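Local atomic coordinates of acetyltransferase, GNAT family (Listeria monocytogenes str. 4b, PDB entry 2OH1), a protein that probably transfers an acetyl group from acetyl-coenzyme A to an acceptor not yet identified, as a member of the GNAT acetyltransferase family. Residues A[44-49]-A[143-148]; A[91-96]-A[165-170]; A[101-106]-A[139-144]. One frame throughout, in Å; residues are numbered along the deposited sequence.

Contact 1: A[44-49]-A[143-148]; sequences TQWSDI and DCIESN
The I145 side chain packs against three consecutive residues, Q45, W46 and S47, at the start of helix 46-51. Its two branches divide the work. With CG1 anti to the backbone N (chi1 -166°) and the chain extended beyond it, CD1 is carried out to the indole of W46, where it meets CD1 of that ring at 3.6 Å, approaching obliquely. The other branch, CG2, turns to the amide of Q45 and lies 3.4 Å from its OE1. Between them the CB of I145 sits 3.6 Å from OG of S47, a van der Waals approach of a hydroxyl to a hydrocarbon; S47 is buried, and the nearest CA pair of the two segments, 6.3 Å apart, is S47 with I145.

The polar part of the contact is slacker. N148 ND2 reaches Q45 OE1 at 3.0 Å, but the N-H...O angle of 124° marks this bond as weak, and the two amide planes are turned 72° from each other. A water lies 3.0 Å from S147 OG, but at 2.5 Å from Q45 OE1 it is suspiciously close, which makes that side of the bridge doubtful. The NE2 end of Q45 points at D48 OD2 in a nearly straight but weak, 3.4 Å bond; within these segments the amide is held only loosely. N148 OD1 accepts from L151 N and bonds T150 OG1, capping helix 149-157.

W46 and S47 also pack against F169 of strand 169-175, next to 139-145 in the sheet. The type I turn from I145 to N148 leads from strand 139-145 into helix 149-157, the helix that follows the parallel strand pair in the GNAT fold, and the short helix 46-51 covers this passage.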
loop_
_atom_site.group_PDB
_atom_site.type_symbol
_atom_site.label_atom_id
_atom_site.label_comp_id
_atom_site.label_asym_id
_atom_site.label_seq_id
_atom_site.Cartn_x
_atom_site.Cartn_y
_atom_site.Cartn_z
ATOM N N THR A 44 -10.958 -15.051 -0.783
ATOM C CA THR A 44 -10.261 -15.033 -2.099
ATOM C C THR A 44 -11.018 -14.129 -3.036
ATOM O O THR A 44 -12.109 -14.421 -3.465
ATOM C CB THR A 44 -10.036 -16.450 -2.729
ATOM O OG1 THR A 44 -8.725 -16.911 -2.378
ATOM C CG2 THR A 44 -10.145 -16.446 -4.289
ATOM N N GLN A 45 -10.387 -13.017 -3.332
ATOM C CA GLN A 45 -10.935 -12.006 -4.190
ATOM C C GLN A 45 -10.251 -12.110 -5.553
ATOM O O GLN A 45 -9.037 -12.308 -5.613
ATOM C CB GLN A 45 -10.599 -10.675 -3.591
ATOM C CG GLN A 45 -11.048 -10.622 -2.145
ATOM C CD GLN A 45 -10.982 -9.232 -1.633
ATOM O OE1 GLN A 45 -12.004 -8.577 -1.510
ATOM N NE2 GLN A 45 -9.766 -8.746 -1.379
ATOM N N TRP A 46 -11.004 -11.938 -6.626
ATOM C CA TRP A 46 -10.404 -12.044 -7.965
ATOM C C TRP A 46 -9.322 -10.976 -8.175
ATOM O O TRP A 46 -8.369 -11.184 -8.929
ATOM C CB TRP A 46 -11.422 -12.058 -9.103
ATOM C CG TRP A 46 -11.944 -10.720 -9.491
ATOM C CD1 TRP A 46 -13.030 -10.070 -8.973
ATOM C CD2 TRP A 46 -11.386 -9.840 -10.470
ATOM N NE1 TRP A 46 -13.156 -8.836 -9.567
ATOM C CE2 TRP A 46 -12.167 -8.687 -10.505
ATOM C CE3 TRP A 46 -10.295 -9.942 -11.352
ATOM C CZ2 TRP A 46 -11.907 -7.630 -11.385
ATOM C CZ3 TRP A 46 -10.048 -8.898 -12.199
ATOM C CH2 TRP A 46 -10.832 -7.781 -12.232
ATOM N N SER A 47 -9.445 -9.844 -7.501
ATOM C CA SER A 47 -8.435 -8.825 -7.561
ATOM C C SER A 47 -7.064 -9.272 -7.034
ATOM O O SER A 47 -6.024 -8.771 -7.506
ATOM C CB SER A 47 -8.888 -7.567 -6.764
ATOM O OG SER A 47 -9.216 -7.941 -5.407
ATOM N N ASP A 48 -7.028 -10.169 -6.041
ATOM C CA ASP A 48 -5.750 -10.669 -5.522
ATOM C C ASP A 48 -5.140 -11.633 -6.511
ATOM O O ASP A 48 -3.955 -11.708 -6.680
ATOM C CB ASP A 48 -5.943 -11.339 -4.158
ATOM C CG ASP A 48 -6.118 -10.285 -3.037
ATOM O OD1 ASP A 48 -5.424 -9.239 -3.069
ATOM O OD2 ASP A 48 -6.951 -10.498 -2.141
ATOM N N ILE A 49 -5.988 -12.399 -7.148
ATOM C CA ILE A 49 -5.592 -13.323 -8.232
ATOM C C ILE A 49 -5.030 -12.468 -9.389
ATOM O O ILE A 49 -4.083 -12.906 -10.035
ATOM C CB ILE A 49 -6.784 -14.169 -8.748
ATOM C CG1 ILE A 49 -7.377 -15.019 -7.612
ATOM C CG2 ILE A 49 -6.412 -15.055 -9.971
ATOM C CD1 ILE A 49 -8.700 -15.710 -8.014
ATOM N N ASP A 143 -6.805 1.604 -5.857
ATOM C CA ASP A 143 -8.030 0.970 -6.354
ATOM C C ASP A 143 -8.453 -0.151 -5.392
ATOM O O ASP A 143 -7.654 -0.657 -4.620
ATOM C CB ASP A 143 -7.816 0.503 -7.788
ATOM C CG ASP A 143 -6.673 -0.492 -7.971
ATOM O OD1 ASP A 143 -6.664 -1.569 -7.320
ATOM O OD2 ASP A 143 -5.772 -0.273 -8.855
ATOM N N CYS A 144 -9.735 -0.502 -5.413
ATOM C CA CYS A 144 -10.279 -1.504 -4.480
ATOM C C CYS A 144 -11.355 -2.248 -5.220
ATOM O O CYS A 144 -12.161 -1.641 -5.864
ATOM C CB CYS A 144 -10.923 -0.839 -3.227
ATOM S SG CYS A 144 -11.248 -1.979 -1.927
ATOM N N ILE A 145 -11.332 -3.563 -5.111
ATOM C CA ILE A 145 -12.393 -4.357 -5.671
ATOM C C ILE A 145 -13.768 -3.853 -5.145
ATOM O O ILE A 145 -13.925 -3.587 -3.955
ATOM C CB ILE A 145 -12.128 -5.880 -5.334
ATOM C CG1 ILE A 145 -13.002 -6.765 -6.182
ATOM C CG2 ILE A 145 -12.253 -6.161 -3.820
ATOM C CD1 ILE A 145 -12.781 -8.279 -5.840
ATOM N N GLU A 146 -14.730 -3.720 -6.047
ATOM C CA GLU A 146 -16.046 -3.171 -5.702
ATOM C C GLU A 146 -16.829 -3.990 -4.665
ATOM O O GLU A 146 -17.764 -3.460 -4.048
ATOM C CB GLU A 146 -16.903 -2.966 -6.950
ATOM C CG GLU A 146 -17.418 -4.233 -7.591
ATOM C CD GLU A 146 -18.215 -3.951 -8.852
ATOM O OE1 GLU A 146 -18.720 -2.813 -9.001
ATOM O OE2 GLU A 146 -18.343 -4.869 -9.684
ATOM N N SER A 147 -16.488 -5.269 -4.488
ATOM C CA SER A 147 -17.212 -6.117 -3.559
ATOM C C SER A 147 -16.668 -6.242 -2.143
ATOM O O SER A 147 -17.347 -6.850 -1.298
ATOM C CB SER A 147 -17.300 -7.512 -4.170
ATOM O OG SER A 147 -16.009 -8.025 -4.462
ATOM N N ASN A 148 -15.477 -5.688 -1.850
ATOM C CA ASN A 148 -14.927 -5.765 -0.487
ATOM C C ASN A 148 -15.436 -4.584 0.336
ATOM O O ASN A 148 -14.842 -3.499 0.340
ATOM C CB ASN A 148 -13.400 -5.802 -0.470
ATOM C CG ASN A 148 -12.847 -6.136 0.875
ATOM O OD1 ASN A 148 -13.435 -5.843 1.919
ATOM N ND2 ASN A 148 -11.670 -6.758 0.869
HETATM O O HOH W 1 -14.364 -9.190 -2.177
#

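Contact 2: A[91-96]-A[165-170]; sequences DTDLWE and KKNGFY
The carboxylate of D93 and the amide of N167 are nearly coplanar, their planes 13° apart, yet OD2 of D93 and ND2 of N167 stay 3.8 Å from each other. A water takes the place of a direct bond, donating to D93 OD2 at 2.7 Å and accepting from N167 ND2 at 2.9 Å. The F169 ring has K166 O in plane at its edge and meets W90 edge-to-face; CB of F169 lies 4.4 Å from CD2 of L94.

The stronger link is K166. It is fully extended, CG anti to the backbone N (chi1 -178°), and this straight chain carries NZ to the end of helix 89-95. There NZ donates to D93 O at 2.8 Å, from above the carbonyl plane (47° out of it), and makes a salt bridge to E96 OE2, also at 2.8 Å, on the anti lone pair of that oxygen. The K166 stem belongs to a beta hairpin, strands 161-166 and 169-175 joined by a type I' turn from K166 to F169, whose two ends bond to each other N to O in both directions. A third bond from NZ goes to a water held by D93 OD1. The ion pair of NZ with D93 OD2 is long, but it completes a salt-bridge network of D93, E96 and K166. Nearer the backbone the L94 and K166 side chains run antiparallel, CD1 of L94 coming 3.8 Å from CB of K166.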
loop_
_atom_site.group_PDB
_atom_site.type_symbol
_atom_site.label_atom_id
_atom_site.label_comp_id
_atom_site.label_asym_id
_atom_site.label_seq_id
_atom_site.Cartn_x
_atom_site.Cartn_y
_atom_site.Cartn_z
ATOM N N ASP A 91 -2.289 1.011 -13.554
ATOM C CA ASP A 91 -2.735 2.310 -12.980
ATOM C C ASP A 91 -3.095 3.237 -14.110
ATOM O O ASP A 91 -4.116 3.924 -14.137
ATOM C CB ASP A 91 -1.653 2.970 -12.107
ATOM C CG ASP A 91 -1.268 2.150 -10.930
ATOM O OD1 ASP A 91 -2.194 1.590 -10.283
ATOM O OD2 ASP A 91 -0.053 2.073 -10.544
ATOM N N THR A 92 -2.246 3.261 -15.151
ATOM C CA THR A 92 -2.493 4.180 -16.249
ATOM C C THR A 92 -3.766 3.830 -16.993
ATOM O O THR A 92 -4.512 4.727 -17.330
ATOM C CB THR A 92 -1.313 4.149 -17.232
ATOM O OG1 THR A 92 -0.177 4.779 -16.621
ATOM C CG2 THR A 92 -1.678 4.808 -18.578
ATOM N N ASP A 93 -4.016 2.545 -17.244
ATOM C CA ASP A 93 -5.254 2.124 -17.906
ATOM C C ASP A 93 -6.494 2.441 -17.060
ATOM O O ASP A 93 -7.472 3.034 -17.527
ATOM C CB ASP A 93 -5.207 0.583 -18.206
ATOM C CG ASP A 93 -6.369 0.115 -18.969
ATOM O OD1 ASP A 93 -6.352 0.406 -20.170
ATOM O OD2 ASP A 93 -7.294 -0.503 -18.403
ATOM N N LEU A 94 -6.411 2.144 -15.765
ATOM C CA LEU A 94 -7.523 2.299 -14.877
ATOM C C LEU A 94 -7.950 3.770 -14.704
ATOM O O LEU A 94 -9.125 4.075 -14.677
ATOM C CB LEU A 94 -7.190 1.649 -13.533
ATOM C CG LEU A 94 -8.367 1.196 -12.754
ATOM C CD1 LEU A 94 -9.063 0.020 -13.433
ATOM C CD2 LEU A 94 -7.958 0.942 -11.304
ATOM N N TRP A 95 -6.970 4.662 -14.571
ATOM C CA TRP A 95 -7.184 6.091 -14.227
ATOM C C TRP A 95 -7.457 6.991 -15.465
ATOM O O TRP A 95 -7.814 8.144 -15.317
ATOM C CB TRP A 95 -6.006 6.609 -13.369
ATOM C CG TRP A 95 -6.108 6.097 -11.933
ATOM C CD1 TRP A 95 -5.701 4.890 -11.461
ATOM C CD2 TRP A 95 -6.790 6.741 -10.839
ATOM N NE1 TRP A 95 -6.049 4.756 -10.159
ATOM C CE2 TRP A 95 -6.715 5.890 -9.742
ATOM C CE3 TRP A 95 -7.428 8.007 -10.688
ATOM C CZ2 TRP A 95 -7.288 6.228 -8.491
ATOM C CZ3 TRP A 95 -7.987 8.335 -9.452
ATOM C CH2 TRP A 95 -7.895 7.453 -8.391
ATOM N N GLU A 96 -7.252 6.432 -16.655
ATOM C CA GLU A 96 -7.627 7.099 -17.923
ATOM C C GLU A 96 -7.010 8.489 -17.943
ATOM O O GLU A 96 -5.793 8.611 -17.739
ATOM C CB GLU A 96 -9.145 7.075 -18.126
ATOM C CG GLU A 96 -9.674 5.646 -18.197
ATOM C CD GLU A 96 -11.101 5.515 -18.699
ATOM O OE1 GLU A 96 -11.849 6.526 -18.668
ATOM O OE2 GLU A 96 -11.462 4.387 -19.130
ATOM N N LYS A 165 -15.113 4.319 -11.187
ATOM C CA LYS A 165 -15.105 2.858 -11.208
ATOM C C LYS A 165 -14.681 2.367 -12.586
ATOM O O LYS A 165 -15.011 3.026 -13.591
ATOM C CB LYS A 165 -16.470 2.291 -10.811
ATOM C CG LYS A 165 -17.483 2.338 -11.874
ATOM C CD LYS A 165 -18.867 1.843 -11.400
ATOM C CE LYS A 165 -18.873 0.377 -11.045
ATOM N NZ LYS A 165 -20.282 -0.152 -11.180
ATOM N N LYS A 166 -13.925 1.276 -12.614
ATOM C CA LYS A 166 -13.528 0.670 -13.886
ATOM C C LYS A 166 -13.068 -0.736 -13.633
ATOM O O LYS A 166 -12.403 -1.030 -12.616
ATOM C CB LYS A 166 -12.438 1.468 -14.572
ATOM C CG LYS A 166 -12.023 0.892 -15.938
ATOM C CD LYS A 166 -11.165 1.828 -16.725
ATOM C CE LYS A 166 -10.654 1.196 -18.022
ATOM N NZ LYS A 166 -9.801 2.141 -18.801
ATOM N N ASN A 167 -13.500 -1.638 -14.544
ATOM C CA ASN A 167 -13.003 -3.023 -14.541
ATOM C C ASN A 167 -13.264 -3.771 -13.245
ATOM O O ASN A 167 -12.493 -4.676 -12.872
ATOM C CB ASN A 167 -11.530 -3.069 -14.939
ATOM C CG ASN A 167 -11.318 -2.828 -16.445
ATOM O OD1 ASN A 167 -12.233 -3.018 -17.220
ATOM N ND2 ASN A 167 -10.138 -2.438 -16.832
ATOM N N GLY A 168 -14.348 -3.386 -12.559
ATOM C CA GLY A 168 -14.714 -4.015 -11.307
ATOM C C GLY A 168 -14.058 -3.448 -10.091
ATOM O O GLY A 168 -14.124 -4.074 -9.009
ATOM N N PHE A 169 -13.346 -2.310 -10.248
ATOM C CA PHE A 169 -12.672 -1.627 -9.146
ATOM C C PHE A 169 -13.277 -0.262 -8.877
ATOM O O PHE A 169 -13.671 0.415 -9.796
ATOM C CB PHE A 169 -11.155 -1.455 -9.415
ATOM C CG PHE A 169 -10.377 -2.753 -9.444
ATOM C CD1 PHE A 169 -10.412 -3.547 -10.583
ATOM C CD2 PHE A 169 -9.694 -3.188 -8.362
ATOM C CE1 PHE A 169 -9.749 -4.723 -10.630
ATOM C CE2 PHE A 169 -9.010 -4.382 -8.397
ATOM C CZ PHE A 169 -9.041 -5.147 -9.547
ATOM N N TYR A 170 -13.280 0.163 -7.620
ATOM C CA TYR A 170 -13.522 1.575 -7.288
ATOM C C TYR A 170 -12.150 2.278 -7.157
ATOM O O TYR A 170 -11.177 1.714 -6.668
ATOM C CB TYR A 170 -14.297 1.700 -5.994
ATOM C CG TYR A 170 -15.692 1.158 -6.037
ATOM C CD1 TYR A 170 -16.546 1.438 -7.101
ATOM C CD2 TYR A 170 -16.190 0.445 -4.973
ATOM C CE1 TYR A 170 -17.856 0.982 -7.093
ATOM C CE2 TYR A 170 -17.465 -0.011 -4.938
ATOM C CZ TYR A 170 -18.324 0.247 -5.997
ATOM O OH TYR A 170 -19.627 -0.221 -5.955
HETATM O O HOH W 2 -9.200 -2.047 -19.598
HETATM O O HOH W 3 -8.864 0.731 -21.179
HETATM O O HOH W 4 -7.447 -1.657 -16.238
#

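Contact 3: A[101-106]-A[139-144]; sequences DKAYYL and FIRLDC
R141 turns CG anti to its carbonyl carbon (chi1 -69°) and runs extended to NE, while Y105 has nearly the same chi1, -66°. Because Y105 and R141 are paired on one face of the sheet, these matching torsions run the two side chains alongside each other. CD of R141 passes 3.6 Å from CE2 of the Y105 ring, and at the far end NH1 donates to Y105 OH at 3.0 Å, with the oxygen only 1° out of the guanidinium plane. NH2 makes a salt bridge at 2.9 Å to D101 OD2, on its anti lone pair, and also lies over one face of F139, offset toward the rim. D101 OD2 and Y105 OH thus meet the buried guanidinium at its edge; Q173 OE1 and L98 O accept further bonds from NE and NH1.

The backbones pair in parallel: Y104 N bonds F139 O, Y104 O takes R141 N, and L106 N bonds R141 O at 2.9 Å. Past this last bond a water joins L106 O to D143 N. On the sheet face carrying Y104 and I140, the isoleucine spreads its branches, CD1 against CB of Y104 and CG2 against CG of L106.

The strands 103-111 and 139-145 are the two arms of a beta-alpha-beta crossover. Its helix 120-134 covers Y104, L106 and I140, while W95 of helix 89-95 meets Y105 edge-to-face, and strand 169-175 flanks 139-145 on its other edge.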
loop_
_atom_site.group_PDB
_atom_site.type_symbol
_atom_site.label_atom_id
_atom_site.label_comp_id
_atom_site.label_asym_id
_atom_site.label_seq_id
_atom_site.Cartn_x
_atom_site.Cartn_y
_atom_site.Cartn_z
ATOM N N ASP A 101 -1.649 13.107 -14.331
ATOM C CA ASP A 101 -1.307 13.780 -13.059
ATOM C C ASP A 101 -0.222 13.010 -12.360
ATOM O O ASP A 101 -0.155 11.778 -12.430
ATOM C CB ASP A 101 -2.480 13.856 -12.094
ATOM C CG ASP A 101 -3.712 14.394 -12.729
ATOM O OD1 ASP A 101 -3.550 15.092 -13.756
ATOM O OD2 ASP A 101 -4.834 14.100 -12.221
ATOM N N LYS A 102 0.655 13.718 -11.691
ATOM C CA LYS A 102 1.637 13.061 -10.882
ATOM C C LYS A 102 0.906 12.542 -9.656
ATOM O O LYS A 102 0.102 13.228 -9.044
ATOM C CB LYS A 102 2.723 14.016 -10.436
ATOM C CG LYS A 102 3.394 14.779 -11.589
ATOM C CD LYS A 102 3.958 13.840 -12.622
ATOM C CE LYS A 102 4.744 14.616 -13.689
ATOM N NZ LYS A 102 5.312 13.633 -14.641
ATOM N N ALA A 103 1.219 11.312 -9.291
ATOM C CA ALA A 103 0.579 10.662 -8.170
ATOM C C ALA A 103 1.411 9.456 -7.799
ATOM O O ALA A 103 2.123 8.934 -8.625
ATOM C CB ALA A 103 -0.840 10.218 -8.524
ATOM N N TYR A 104 1.305 9.053 -6.542
ATOM C CA TYR A 104 1.763 7.776 -6.065
ATOM C C TYR A 104 0.578 6.835 -5.962
ATOM O O TYR A 104 -0.554 7.257 -5.632
ATOM C CB TYR A 104 2.340 7.912 -4.682
ATOM C CG TYR A 104 3.635 8.721 -4.574
ATOM C CD1 TYR A 104 4.373 9.120 -5.706
ATOM C CD2 TYR A 104 4.142 9.051 -3.304
ATOM C CE1 TYR A 104 5.602 9.786 -5.567
ATOM C CE2 TYR A 104 5.325 9.751 -3.182
ATOM C CZ TYR A 104 6.027 10.096 -4.293
ATOM O OH TYR A 104 7.202 10.810 -4.162
ATOM N N TYR A 105 0.818 5.563 -6.282
ATOM C CA TYR A 105 -0.202 4.550 -6.313
ATOM C C TYR A 105 0.156 3.503 -5.257
ATOM O O TYR A 105 1.236 2.953 -5.256
ATOM C CB TYR A 105 -0.321 3.896 -7.705
ATOM C CG TYR A 105 -0.802 4.894 -8.726
ATOM C CD1 TYR A 105 0.076 5.802 -9.271
ATOM C CD2 TYR A 105 -2.146 5.017 -9.049
ATOM C CE1 TYR A 105 -0.369 6.814 -10.164
ATOM C CE2 TYR A 105 -2.597 5.981 -9.950
ATOM C CZ TYR A 105 -1.732 6.876 -10.504
ATOM O OH TYR A 105 -2.188 7.852 -11.380
ATOM N N LEU A 106 -0.734 3.289 -4.296
ATOM C CA LEU A 106 -0.464 2.322 -3.255
ATOM C C LEU A 106 -0.947 0.961 -3.703
ATOM O O LEU A 106 -2.178 0.733 -3.697
ATOM C CB LEU A 106 -1.177 2.732 -1.937
ATOM C CG LEU A 106 -0.889 4.128 -1.396
ATOM C CD1 LEU A 106 -1.469 4.323 0.031
ATOM C CD2 LEU A 106 0.585 4.446 -1.429
ATOM N N PHE A 139 -1.293 13.835 -5.345
ATOM C CA PHE A 139 -2.266 12.813 -5.005
ATOM C C PHE A 139 -1.601 11.506 -4.580
ATOM O O PHE A 139 -0.543 11.127 -5.110
ATOM C CB PHE A 139 -3.141 12.444 -6.204
ATOM C CG PHE A 139 -3.871 13.600 -6.839
ATOM C CD1 PHE A 139 -4.993 14.131 -6.237
ATOM C CD2 PHE A 139 -3.433 14.124 -8.036
ATOM C CE1 PHE A 139 -5.672 15.214 -6.829
ATOM C CE2 PHE A 139 -4.118 15.180 -8.635
ATOM C CZ PHE A 139 -5.219 15.715 -8.021
ATOM N N ILE A 140 -2.252 10.813 -3.652
ATOM C CA ILE A 140 -2.027 9.389 -3.416
ATOM C C ILE A 140 -3.303 8.713 -3.937
ATOM O O ILE A 140 -4.421 9.179 -3.648
ATOM C CB ILE A 140 -1.874 8.985 -1.897
ATOM C CG1 ILE A 140 -0.746 9.708 -1.168
ATOM C CG2 ILE A 140 -1.712 7.442 -1.728
ATOM C CD1 ILE A 140 0.612 9.620 -1.861
ATOM N N ARG A 141 -3.123 7.621 -4.676
ATOM C CA ARG A 141 -4.209 6.912 -5.357
ATOM C C ARG A 141 -4.166 5.448 -5.070
ATOM O O ARG A 141 -3.105 4.877 -4.815
ATOM C CB ARG A 141 -4.157 7.146 -6.860
ATOM C CG ARG A 141 -4.525 8.614 -7.194
ATOM C CD ARG A 141 -4.361 8.885 -8.665
ATOM N NE ARG A 141 -4.928 10.181 -9.024
ATOM C CZ ARG A 141 -4.731 10.786 -10.159
ATOM N NH1 ARG A 141 -3.912 10.276 -11.055
ATOM N NH2 ARG A 141 -5.314 11.969 -10.361
ATOM N N LEU A 142 -5.341 4.856 -5.099
ATOM C CA LEU A 142 -5.415 3.402 -5.012
ATOM C C LEU A 142 -6.745 2.912 -5.601
ATOM O O LEU A 142 -7.623 3.696 -5.903
ATOM C CB LEU A 142 -5.246 2.927 -3.590
ATOM C CG LEU A 142 -6.323 3.457 -2.645
ATOM C CD1 LEU A 142 -7.584 2.557 -2.659
ATOM C CD2 LEU A 142 -5.769 3.654 -1.254
ATOM N N ASP A 143 -6.805 1.604 -5.857
ATOM C CA ASP A 143 -8.030 0.970 -6.354
ATOM C C ASP A 143 -8.453 -0.151 -5.392
ATOM O O ASP A 143 -7.654 -0.657 -4.620
ATOM C CB ASP A 143 -7.816 0.503 -7.788
ATOM C CG ASP A 143 -6.673 -0.492 -7.971
ATOM O OD1 ASP A 143 -6.664 -1.569 -7.320
ATOM O OD2 ASP A 143 -5.772 -0.273 -8.855
ATOM N N CYS A 144 -9.735 -0.502 -5.413
ATOM C CA CYS A 144 -10.279 -1.504 -4.480
ATOM C C CYS A 144 -11.355 -2.248 -5.220
ATOM O O CYS A 144 -12.161 -1.641 -5.864
ATOM C CB CYS A 144 -10.923 -0.839 -3.227
ATOM S SG CYS A 144 -11.248 -1.979 -1.927
HETATM O O HOH W 5 -4.171 0.103 -5.600
#

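How the contacts relate
Strand 139-145 connects the set: contact 3 pairs it with strand 103-111, contact 1 uses its end, and the two share D143 and C144 although their centres are about 17 Å apart. Contact 2 lies about 11 Å from contact 3 and 13 Å from contact 1, centre to centre. It is joined to strand 139-145 through strand 169-175, by probable backbone hydrogen bonds from Y170 N to C144 O and from E146 N to G168 O. Along the chain contact 3 is nested within contact 2, whose segments alternate with those of contact 1. Helices 46-51 and 89-95 thus both pack around strands 139-145 and 169-175 of one mixed sheet, that of the GNAT family.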